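Local atomic coordinates of type III effector HopA1 (Pseudomonas syringae pv. tomato str. DC3000, PDB entry 4RSX), a protein that is a bacterial type III effector, probably delivered into host plant cells by the secretion system, whose molecular activity is not established. Residues Q48-L52 / D91-F95; V66-D70 / D79-Y85; I99-R105 / M130-G135. All coordinates share one frame; numbering follows the deposited sequence.

Contact 1. Residues Q48-L52 / D91-F95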
loop_
_atom_site.group_PDB
_atom_site.type_symbol
_atom_site.label_atom_id
_atom_site.label_comp_id
_atom_site.label_asym_id
_atom_site.label_seq_id
_atom_site.Cartn_x
_atom_site.Cartn_y
_atom_site.Cartn_z
ATOM N N GLN A 48 20.926 -1.356 2.545
ATOM C CA GLN A 48 20.199 -2.443 1.867
ATOM C C GLN A 48 20.551 -3.815 2.438
ATOM O O GLN A 48 19.673 -4.631 2.750
ATOM C CB GLN A 48 20.469 -2.395 0.353
ATOM C CG GLN A 48 19.934 -1.110 -0.293
ATOM C CD GLN A 48 20.194 -1.004 -1.795
ATOM O OE1 GLN A 48 20.094 -1.988 -2.537
ATOM N NE2 GLN A 48 20.509 0.203 -2.249
ATOM N N GLU A 49 21.844 -4.058 2.604
ATOM C CA GLU A 49 22.294 -5.317 3.172
ATOM C C GLU A 49 21.794 -5.517 4.602
ATOM O O GLU A 49 21.398 -6.618 4.972
ATOM C CB GLU A 49 23.824 -5.422 3.090
ATOM C CG GLU A 49 24.345 -5.504 1.644
ATOM C CD GLU A 49 24.061 -6.859 0.987
ATOM O OE1 GLU A 49 23.711 -7.819 1.711
ATOM O OE2 GLU A 49 24.194 -6.970 -0.252
ATOM N N GLU A 50 21.812 -4.455 5.400
ATOM C CA GLU A 50 21.267 -4.493 6.759
ATOM C C GLU A 50 19.772 -4.850 6.705
ATOM O O GLU A 50 19.253 -5.588 7.553
ATOM C CB GLU A 50 21.488 -3.134 7.454
ATOM C CG GLU A 50 20.942 -3.045 8.891
ATOM C CD GLU A 50 20.853 -1.601 9.415
ATOM O OE1 GLU A 50 21.125 -0.655 8.640
ATOM O OE2 GLU A 50 20.500 -1.408 10.605
ATOM N N PHE A 51 19.092 -4.337 5.685
ATOM C CA PHE A 51 17.673 -4.613 5.504
ATOM C C PHE A 51 17.436 -6.113 5.281
ATOM O O PHE A 51 16.639 -6.741 5.983
ATOM C CB PHE A 51 17.121 -3.794 4.329
ATOM C CG PHE A 51 15.638 -3.905 4.169
ATOM C CD1 PHE A 51 14.791 -3.019 4.829
ATOM C CD2 PHE A 51 15.082 -4.904 3.383
ATOM C CE1 PHE A 51 13.416 -3.126 4.704
ATOM C CE2 PHE A 51 13.699 -5.013 3.247
ATOM C CZ PHE A 51 12.866 -4.129 3.912
ATOM N N LEU A 52 18.140 -6.694 4.311
ATOM C CA LEU A 52 18.015 -8.131 4.051
ATOM C C LEU A 52 18.369 -8.959 5.281
ATOM O O LEU A 52 17.686 -9.931 5.604
ATOM C CB LEU A 52 18.879 -8.548 2.860
ATOM C CG LEU A 52 18.466 -7.875 1.560
ATOM C CD1 LEU A 52 19.276 -8.408 0.412
ATOM C CD2 LEU A 52 16.976 -8.081 1.319
ATOM N N ASP A 91 17.048 -10.739 -7.822
ATOM C CA ASP A 91 15.982 -9.770 -7.577
ATOM C C ASP A 91 15.744 -9.473 -6.098
ATOM O O ASP A 91 14.858 -8.687 -5.770
ATOM C CB ASP A 91 14.681 -10.259 -8.192
ATOM C CG ASP A 91 14.713 -10.235 -9.689
ATOM O OD1 ASP A 91 14.830 -9.125 -10.254
ATOM O OD2 ASP A 91 14.616 -11.323 -10.296
ATOM N N ALA A 92 16.535 -10.098 -5.223
ATOM C CA ALA A 92 16.329 -10.037 -3.774
ATOM C C ALA A 92 16.242 -8.618 -3.196
ATOM O O ALA A 92 15.543 -8.391 -2.212
ATOM C CB ALA A 92 17.406 -10.843 -3.045
ATOM N N LYS A 93 16.949 -7.671 -3.806
ATOM C CA LYS A 93 16.921 -6.285 -3.349
ATOM C C LYS A 93 15.755 -5.503 -3.953
ATOM O O LYS A 93 15.508 -4.352 -3.575
ATOM C CB LYS A 93 18.246 -5.584 -3.694
ATOM C CG LYS A 93 19.454 -6.099 -2.918
ATOM C CD LYS A 93 20.750 -5.347 -3.281
ATOM C CE LYS A 93 21.902 -5.802 -2.377
ATOM N NZ LYS A 93 23.259 -5.683 -3.006
ATOM N N ARG A 94 15.032 -6.120 -4.886
ATOM C CA ARG A 94 14.050 -5.375 -5.683
ATOM C C ARG A 94 12.598 -5.792 -5.448
ATOM O O ARG A 94 11.691 -4.960 -5.497
ATOM C CB ARG A 94 14.355 -5.511 -7.181
ATOM C CG ARG A 94 15.822 -5.336 -7.568
ATOM C CD ARG A 94 16.095 -3.940 -8.117
ATOM N NE ARG A 94 15.171 -3.580 -9.195
ATOM C CZ ARG A 94 15.142 -2.389 -9.793
ATOM N NH1 ARG A 94 15.990 -1.434 -9.421
ATOM N NH2 ARG A 94 14.264 -2.150 -10.762
ATOM N N PHE A 95 12.376 -7.081 -5.224
ATOM C CA PHE A 95 11.017 -7.598 -5.161
ATOM C C PHE A 95 10.365 -7.348 -3.803
ATOM O O PHE A 95 11.023 -6.880 -2.871
ATOM C CB PHE A 95 10.987 -9.087 -5.525
ATOM C CG PHE A 95 11.104 -9.355 -7.016
ATOM C CD1 PHE A 95 11.160 -8.300 -7.928
ATOM C CD2 PHE A 95 11.144 -10.658 -7.500
ATOM C CE1 PHE A 95 11.266 -8.536 -9.304
ATOM C CE2 PHE A 95 11.246 -10.908 -8.875
ATOM C CZ PHE A 95 11.309 -9.840 -9.776
#
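Lys93 reaches across to helix 45-58 from the loop that joins helix 82-88 to strand 96-101, in the alpha/beta fold of this C-terminal part of the effector, and touches Gln48, Glu49 and Leu52, which lie together on the side of the helix that faces the loop. Its CG lies anti to the carbonyl carbon (chi1 -68°) and the chain stays extended beyond CG, which lays its methylenes across the helix side chains and puts the charge at the far end. A long, flexible residue with an apolar stem and a charged tip suits such a half-buried path.

Nearest the loop backbone, Leu52 crosses the lysine chain at about a right angle, its CD1 4.1 Å from CG of Lys93. The other methyl, CD2, meets the carbonyl O of Ala92 at 3.8 Å, and that oxygen is itself hydrogen-bonded by the hydroxyl of Tyr97. Leu52 also packs on Ile86 of helix 82-88.

Farther out, Gln48 also runs across the lysine, with OE1 3.5 Å from CD of Lys93, a contact with a methylene and not a hydrogen bond. The amide's NE2 is held by the carbonyl O of Met43, which should limit its rotation.

At the tip stands Glu49. Its CB points away from the loop, but a bend at chi2 (-73°) swings the carboxylate back over the lysine end. The salt bridge includes a hydrogen bond that is weak, Lys93 NZ to Glu49 OE2 at 3.2 Å, and CE of Lys93 lies almost as close to that same OE2, at 3.3 Å.

Contact 2. Residues V66-D70 / D79-Y85; sequences VRTQD and DRNLDKY
Edge strand 64-68 of the antiparallel sheet packs here against the start of helix 82-88 and the loop leading into it, with side chains and one water joining the two segments. At the end of the strand, Thr68 stands over one face of the Tyr85 ring. Its CB makes a CH-pi contact, 3.9 Å from the ring centroid and only 10° off the normal, while OG1 sits toward the rim, 3.3 Å from CZ of Tyr85. The torsion that places OG1 anti to the backbone N (chi1 179°) also lets it accept from Asp70 N at 3.1 Å. A threonine suits this place because its hydroxyl serves the turn while its carbons serve the ring. Asp70 adds its CB beside the tyrosine hydroxyl, and its carboxylate lies at the ring edge, where OD2 is bonded to Ser73 OG.

Deeper in, CD2 of Leu82 meets CB of Val66 at 3.7 Å, a branched apolar pair that also reaches Leu55 and Tyr97.

At the outer side two arginines lie with their guanidinium planes 31° apart, and CD of Arg80 rests over one face of the Arg67 guanidinium, 3.2 Å from NE of Arg67. Their like charges are probably offset by acids: Glu65 forms a salt bridge with Arg67, and Asp79 pairs with Arg80 through OD1 and NE, modelled too close for the details of the bond to be trusted. The other oxygen, Asp79 OD2, accepts a hydrogen bond from a water that also donates to Thr68 O, bridging loop and strand.

Local motifs frame the contact: the ST turn at Thr68 ends the strand, Asp70 is the N-cap of helix 71-75, and Asn81 that of helix 82-88, its OD1 accepting from Lys84 N.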
loop_
_atom_site.group_PDB
_atom_site.type_symbol
_atom_site.label_atom_id
_atom_site.label_comp_id
_atom_site.label_asym_id
_atom_site.label_seq_id
_atom_site.Cartn_x
_atom_site.Cartn_y
_atom_site.Cartn_z
ATOM N N VAL A 66 8.794 -14.327 7.339
ATOM C CA VAL A 66 8.974 -13.471 6.169
ATOM C C VAL A 66 9.127 -14.339 4.924
ATOM O O VAL A 66 9.928 -15.282 4.902
ATOM C CB VAL A 66 10.218 -12.561 6.305
ATOM C CG1 VAL A 66 10.401 -11.715 5.048
ATOM C CG2 VAL A 66 10.115 -11.696 7.552
ATOM N N ARG A 67 8.367 -14.020 3.886
ATOM C CA ARG A 67 8.434 -14.786 2.656
ATOM C C ARG A 67 8.562 -13.845 1.477
ATOM O O ARG A 67 7.954 -12.772 1.471
ATOM C CB ARG A 67 7.168 -15.629 2.502
ATOM C CG ARG A 67 7.014 -16.671 3.585
ATOM C CD ARG A 67 5.715 -17.433 3.457
ATOM N NE ARG A 67 5.726 -18.625 4.301
ATOM C CZ ARG A 67 4.639 -19.306 4.648
ATOM N NH1 ARG A 67 3.444 -18.902 4.234
ATOM N NH2 ARG A 67 4.745 -20.386 5.412
ATOM N N THR A 68 9.348 -14.239 0.478
ATOM C CA THR A 68 9.374 -13.495 -0.776
ATOM C C THR A 68 8.009 -13.590 -1.433
ATOM O O THR A 68 7.290 -14.575 -1.232
ATOM C CB THR A 68 10.458 -14.018 -1.756
ATOM O OG1 THR A 68 10.406 -13.264 -2.978
ATOM C CG2 THR A 68 10.265 -15.516 -2.059
ATOM N N GLN A 69 7.649 -12.561 -2.198
ATOM C CA GLN A 69 6.416 -12.591 -2.979
ATOM C C GLN A 69 6.687 -12.855 -4.458
ATOM O O GLN A 69 5.779 -12.768 -5.283
ATOM C CB GLN A 69 5.623 -11.287 -2.824
ATOM C CG GLN A 69 4.885 -11.153 -1.495
ATOM C CD GLN A 69 3.763 -10.110 -1.543
ATOM O OE1 GLN A 69 2.980 -9.978 -0.598
ATOM N NE2 GLN A 69 3.683 -9.372 -2.645
ATOM N N ASP A 70 7.942 -13.150 -4.782
ATOM C CA ASP A 70 8.341 -13.573 -6.125
ATOM C C ASP A 70 7.383 -14.651 -6.671
ATOM O O ASP A 70 7.194 -15.690 -6.028
ATOM C CB ASP A 70 9.782 -14.110 -6.062
ATOM C CG ASP A 70 10.232 -14.749 -7.357
ATOM O OD1 ASP A 70 10.113 -14.107 -8.421
ATOM O OD2 ASP A 70 10.698 -15.910 -7.307
ATOM N N ASP A 79 8.843 -20.295 -1.649
ATOM C CA ASP A 79 8.900 -19.057 -0.867
ATOM C C ASP A 79 9.079 -19.317 0.640
ATOM O O ASP A 79 9.013 -18.385 1.451
ATOM C CB ASP A 79 7.654 -18.198 -1.121
ATOM C CG ASP A 79 6.375 -18.900 -0.711
ATOM O OD1 ASP A 79 6.357 -20.149 -0.753
ATOM O OD2 ASP A 79 5.392 -18.209 -0.349
ATOM N N ARG A 80 9.319 -20.576 1.007
ATOM C CA ARG A 80 9.499 -20.946 2.412
ATOM C C ARG A 80 10.972 -21.037 2.844
ATOM O O ARG A 80 11.264 -21.530 3.935
ATOM C CB ARG A 80 8.771 -22.266 2.731
ATOM C CG ARG A 80 7.367 -22.383 2.137
ATOM C CD ARG A 80 6.486 -21.184 2.483
ATOM N NE ARG A 80 5.453 -20.991 1.466
ATOM C CZ ARG A 80 4.193 -21.408 1.580
ATOM N NH1 ARG A 80 3.793 -22.030 2.684
ATOM N NH2 ARG A 80 3.328 -21.198 0.588
ATOM N N ASN A 81 11.898 -20.583 2.000
ATOM C CA ASN A 81 13.315 -20.558 2.383
ATOM C C ASN A 81 13.920 -19.179 2.146
ATOM O O ASN A 81 14.561 -18.928 1.123
ATOM C CB ASN A 81 14.122 -21.634 1.646
ATOM C CG ASN A 81 15.514 -21.840 2.244
ATOM O OD1 ASN A 81 16.062 -20.963 2.933
ATOM N ND2 ASN A 81 16.095 -23.004 1.979
ATOM N N LEU A 82 13.710 -18.289 3.106
ATOM C CA LEU A 82 14.095 -16.895 2.948
ATOM C C LEU A 82 15.591 -16.741 2.682
ATOM O O LEU A 82 15.996 -16.047 1.735
ATOM C CB LEU A 82 13.688 -16.100 4.188
ATOM C CG LEU A 82 13.960 -14.607 4.067
ATOM C CD1 LEU A 82 13.251 -14.056 2.837
ATOM C CD2 LEU A 82 13.532 -13.869 5.339
ATOM N N ASP A 83 16.402 -17.413 3.497
ATOM C CA ASP A 83 17.857 -17.254 3.425
ATOM C C ASP A 83 18.414 -17.642 2.060
ATOM O O ASP A 83 19.313 -16.982 1.541
ATOM C CB ASP A 83 18.548 -18.047 4.544
ATOM C CG ASP A 83 18.185 -17.542 5.929
ATOM O OD1 ASP A 83 17.229 -16.741 6.052
ATOM O OD2 ASP A 83 18.845 -17.958 6.906
ATOM N N LYS A 84 17.857 -18.695 1.469
ATOM C CA LYS A 84 18.297 -19.163 0.157
ATOM C C LYS A 84 17.915 -18.200 -0.959
ATOM O O LYS A 84 18.718 -17.940 -1.851
ATOM C CB LYS A 84 17.735 -20.556 -0.143
ATOM C CG LYS A 84 18.341 -21.222 -1.384
ATOM C CD LYS A 84 17.659 -22.558 -1.711
ATOM C CE LYS A 84 18.455 -23.368 -2.734
ATOM N NZ LYS A 84 18.633 -22.654 -4.027
ATOM N N TYR A 85 16.691 -17.671 -0.913
ATOM C CA TYR A 85 16.250 -16.693 -1.915
ATOM C C TYR A 85 17.145 -15.444 -1.909
ATOM O O TYR A 85 17.576 -14.964 -2.959
ATOM C CB TYR A 85 14.771 -16.306 -1.703
ATOM C CG TYR A 85 14.255 -15.298 -2.715
ATOM C CD1 TYR A 85 13.732 -15.714 -3.934
ATOM C CD2 TYR A 85 14.299 -13.922 -2.451
ATOM C CE1 TYR A 85 13.261 -14.802 -4.865
ATOM C CE2 TYR A 85 13.833 -12.991 -3.387
ATOM C CZ TYR A 85 13.316 -13.445 -4.590
ATOM O OH TYR A 85 12.850 -12.555 -5.530
HETATM O O HOH W 1 4.815 -15.621 -0.207
#

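Contact 3. Residues I99-R105 / M130-G135; sequences IIPKHER and MATLIG
Arg105 grips the carbonyl O of Ile134 end-on with two nitrogens, NH1 at 2.8 Å and NH2 at 3.0 Å. The oxygen lies in the guanidinium plane; seen from the carbonyl, NH2 is in its plane and NH1 is tilted 19° from it. Ile134 is close to the C-terminal end of helix 123-136, where a cationic group should be welcome beside the partial negative charge of the carbonyls. NH1 also donates to Ile140 O, at the start of the next strand, and CB of Pro101 sits over the centre of one guanidinium face, while the edge of the group points at the helix.

Beyond this, Ile134 turns its branches to different neighbours. CG2, anti to the backbone N, faces CD of the rigid Pro101 ring at 4.0 Å, while CD1 meets CG2 of Ile99 at 3.8 Å. CG2 of Ile99 also packs on Ala131, and CD1 of Ile99 reaches CB of Met130 at 4.2 Å.

The axes of residues 99-101 and 130-135 run 23° from parallel, 8.3 Å apart at closest. The helix lies against the sheet, touching strands 64-68, 140-146 and 158-162, and Leu133 also reaches helix 166-180.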
loop_
_atom_site.group_PDB
_atom_site.type_symbol
_atom_site.label_atom_id
_atom_site.label_comp_id
_atom_site.label_asym_id
_atom_site.label_seq_id
_atom_site.Cartn_x
_atom_site.Cartn_y
_atom_site.Cartn_z
ATOM N N ILE A 99 5.336 -9.993 5.353
ATOM C CA ILE A 99 5.549 -10.306 6.748
ATOM C C ILE A 99 4.246 -10.898 7.250
ATOM O O ILE A 99 3.217 -10.221 7.249
ATOM C CB ILE A 99 5.799 -9.017 7.519
ATOM C CG1 ILE A 99 6.942 -8.233 6.863
ATOM C CG2 ILE A 99 6.067 -9.311 8.991
ATOM C CD1 ILE A 99 7.030 -6.769 7.331
ATOM N N ILE A 100 4.278 -12.157 7.672
ATOM C CA ILE A 100 3.057 -12.860 8.051
ATOM C C ILE A 100 3.164 -13.448 9.454
ATOM O O ILE A 100 4.262 -13.804 9.906
ATOM C CB ILE A 100 2.731 -14.006 7.062
ATOM C CG1 ILE A 100 3.703 -15.168 7.250
ATOM C CG2 ILE A 100 2.792 -13.511 5.626
ATOM C CD1 ILE A 100 3.548 -16.239 6.201
ATOM N N PRO A 101 2.020 -13.551 10.152
ATOM C CA PRO A 101 2.040 -14.265 11.435
ATOM C C PRO A 101 2.214 -15.743 11.144
ATOM O O PRO A 101 1.760 -16.210 10.080
ATOM C CB PRO A 101 0.642 -14.016 12.004
ATOM C CG PRO A 101 -0.240 -13.840 10.754
ATOM C CD PRO A 101 0.664 -13.112 9.766
ATOM N N LYS A 102 2.873 -16.447 12.064
ATOM C CA LYS A 102 3.079 -17.892 11.981
ATOM C C LYS A 102 1.760 -18.627 11.732
ATOM O O LYS A 102 1.672 -19.520 10.880
ATOM C CB LYS A 102 3.734 -18.367 13.287
ATOM C CG LYS A 102 4.004 -19.862 13.402
ATOM C CD LYS A 102 4.674 -20.153 14.750
ATOM C CE LYS A 102 4.676 -21.641 15.093
ATOM N NZ LYS A 102 4.933 -21.860 16.554
ATOM N N HIS A 103 0.724 -18.241 12.466
ATOM C CA HIS A 103 -0.588 -18.833 12.254
ATOM C C HIS A 103 -1.446 -17.910 11.404
ATOM O O HIS A 103 -1.865 -16.844 11.849
ATOM C CB HIS A 103 -1.264 -19.151 13.589
ATOM C CG HIS A 103 -0.482 -20.104 14.437
ATOM N ND1 HIS A 103 -0.259 -21.418 14.071
ATOM C CD2 HIS A 103 0.146 -19.935 15.627
ATOM C CE1 HIS A 103 0.463 -22.015 15.002
ATOM N NE2 HIS A 103 0.723 -21.141 15.956
ATOM N N GLU A 104 -1.699 -18.346 10.175
ATOM C CA GLU A 104 -2.460 -17.582 9.189
ATOM C C GLU A 104 -3.776 -17.014 9.732
ATOM O O GLU A 104 -4.505 -17.699 10.440
ATOM C CB GLU A 104 -2.738 -18.453 7.955
ATOM C CG GLU A 104 -3.559 -17.763 6.876
ATOM C CD GLU A 104 -3.649 -18.571 5.605
ATOM O OE1 GLU A 104 -2.939 -18.225 4.638
ATOM O OE2 GLU A 104 -4.427 -19.548 5.568
ATOM N N ARG A 105 -4.062 -15.761 9.387
ATOM C CA ARG A 105 -5.319 -15.118 9.759
ATOM C C ARG A 105 -6.192 -14.945 8.516
ATOM O O ARG A 105 -5.721 -14.448 7.499
ATOM C CB ARG A 105 -5.028 -13.772 10.429
ATOM C CG ARG A 105 -4.125 -13.915 11.656
ATOM C CD ARG A 105 -3.632 -12.586 12.190
ATOM N NE ARG A 105 -2.750 -12.777 13.346
ATOM C CZ ARG A 105 -1.789 -11.934 13.713
ATOM N NH1 ARG A 105 -1.582 -10.812 13.019
ATOM N NH2 ARG A 105 -1.038 -12.212 14.781
ATOM N N MET A 130 6.738 -3.083 12.077
ATOM C CA MET A 130 5.615 -3.755 11.419
ATOM C C MET A 130 5.496 -5.198 11.900
ATOM O O MET A 130 4.397 -5.669 12.194
ATOM C CB MET A 130 5.760 -3.705 9.892
ATOM C CG MET A 130 5.499 -2.319 9.312
ATOM S SD MET A 130 5.945 -2.208 7.563
ATOM C CE MET A 130 4.663 -3.259 6.871
ATOM N N ALA A 131 6.629 -5.890 11.994
ATOM C CA ALA A 131 6.635 -7.273 12.476
ATOM C C ALA A 131 6.103 -7.378 13.915
ATOM O O ALA A 131 5.296 -8.265 14.237
ATOM C CB ALA A 131 8.032 -7.870 12.371
ATOM N N THR A 132 6.550 -6.475 14.779
ATOM C CA THR A 132 6.073 -6.471 16.157
ATOM C C THR A 132 4.552 -6.253 16.176
ATOM O O THR A 132 3.807 -6.998 16.825
ATOM C CB THR A 132 6.773 -5.381 16.979
ATOM O OG1 THR A 132 8.188 -5.577 16.904
ATOM C CG2 THR A 132 6.330 -5.421 18.444
ATOM N N LEU A 133 4.099 -5.248 15.440
ATOM C CA LEU A 133 2.688 -4.880 15.421
ATOM C C LEU A 133 1.855 -6.045 14.879
ATOM O O LEU A 133 0.804 -6.381 15.440
ATOM C CB LEU A 133 2.489 -3.605 14.595
ATOM C CG LEU A 133 1.184 -2.826 14.811
ATOM C CD1 LEU A 133 1.015 -2.456 16.284
ATOM C CD2 LEU A 133 1.112 -1.567 13.928
ATOM N N ILE A 134 2.333 -6.677 13.810
ATOM C CA ILE A 134 1.635 -7.839 13.264
ATOM C C ILE A 134 1.591 -8.982 14.277
ATOM O O ILE A 134 0.578 -9.681 14.391
ATOM C CB ILE A 134 2.265 -8.300 11.937
ATOM C CG1 ILE A 134 2.013 -7.233 10.860
ATOM C CG2 ILE A 134 1.709 -9.663 11.496
ATOM C CD1 ILE A 134 2.963 -7.301 9.684
ATOM N N GLY A 135 2.676 -9.171 15.027
ATOM C CA GLY A 135 2.679 -10.193 16.064
ATOM C C GLY A 135 1.568 -10.000 17.090
ATOM O O GLY A 135 0.934 -10.980 17.516
#

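In the fold
Contacts 1 and 2 are neighbours, their centres about 12 Å apart, and contact 2 is nested inside the chain loop that contact 1 closes. They touch through Phe95 and Tyr85, with CD2 of Phe95 3.2 Å from OH of Tyr85, while Ala92 approaches the same ring. Contact 3 comes later in the chain, its centre about 15 Å from that of contact 2 and 20 Å from that of contact 1. Contacts 2 and 3 share the sheet, since strands 64-68 and 96-101 are adjacent, and Arg67 NH1 lies 3.3 Å from CD1 of Ile100. Segment 91-95 leads directly into strand 96-101, linking contact 1 to contact 3 in sequence.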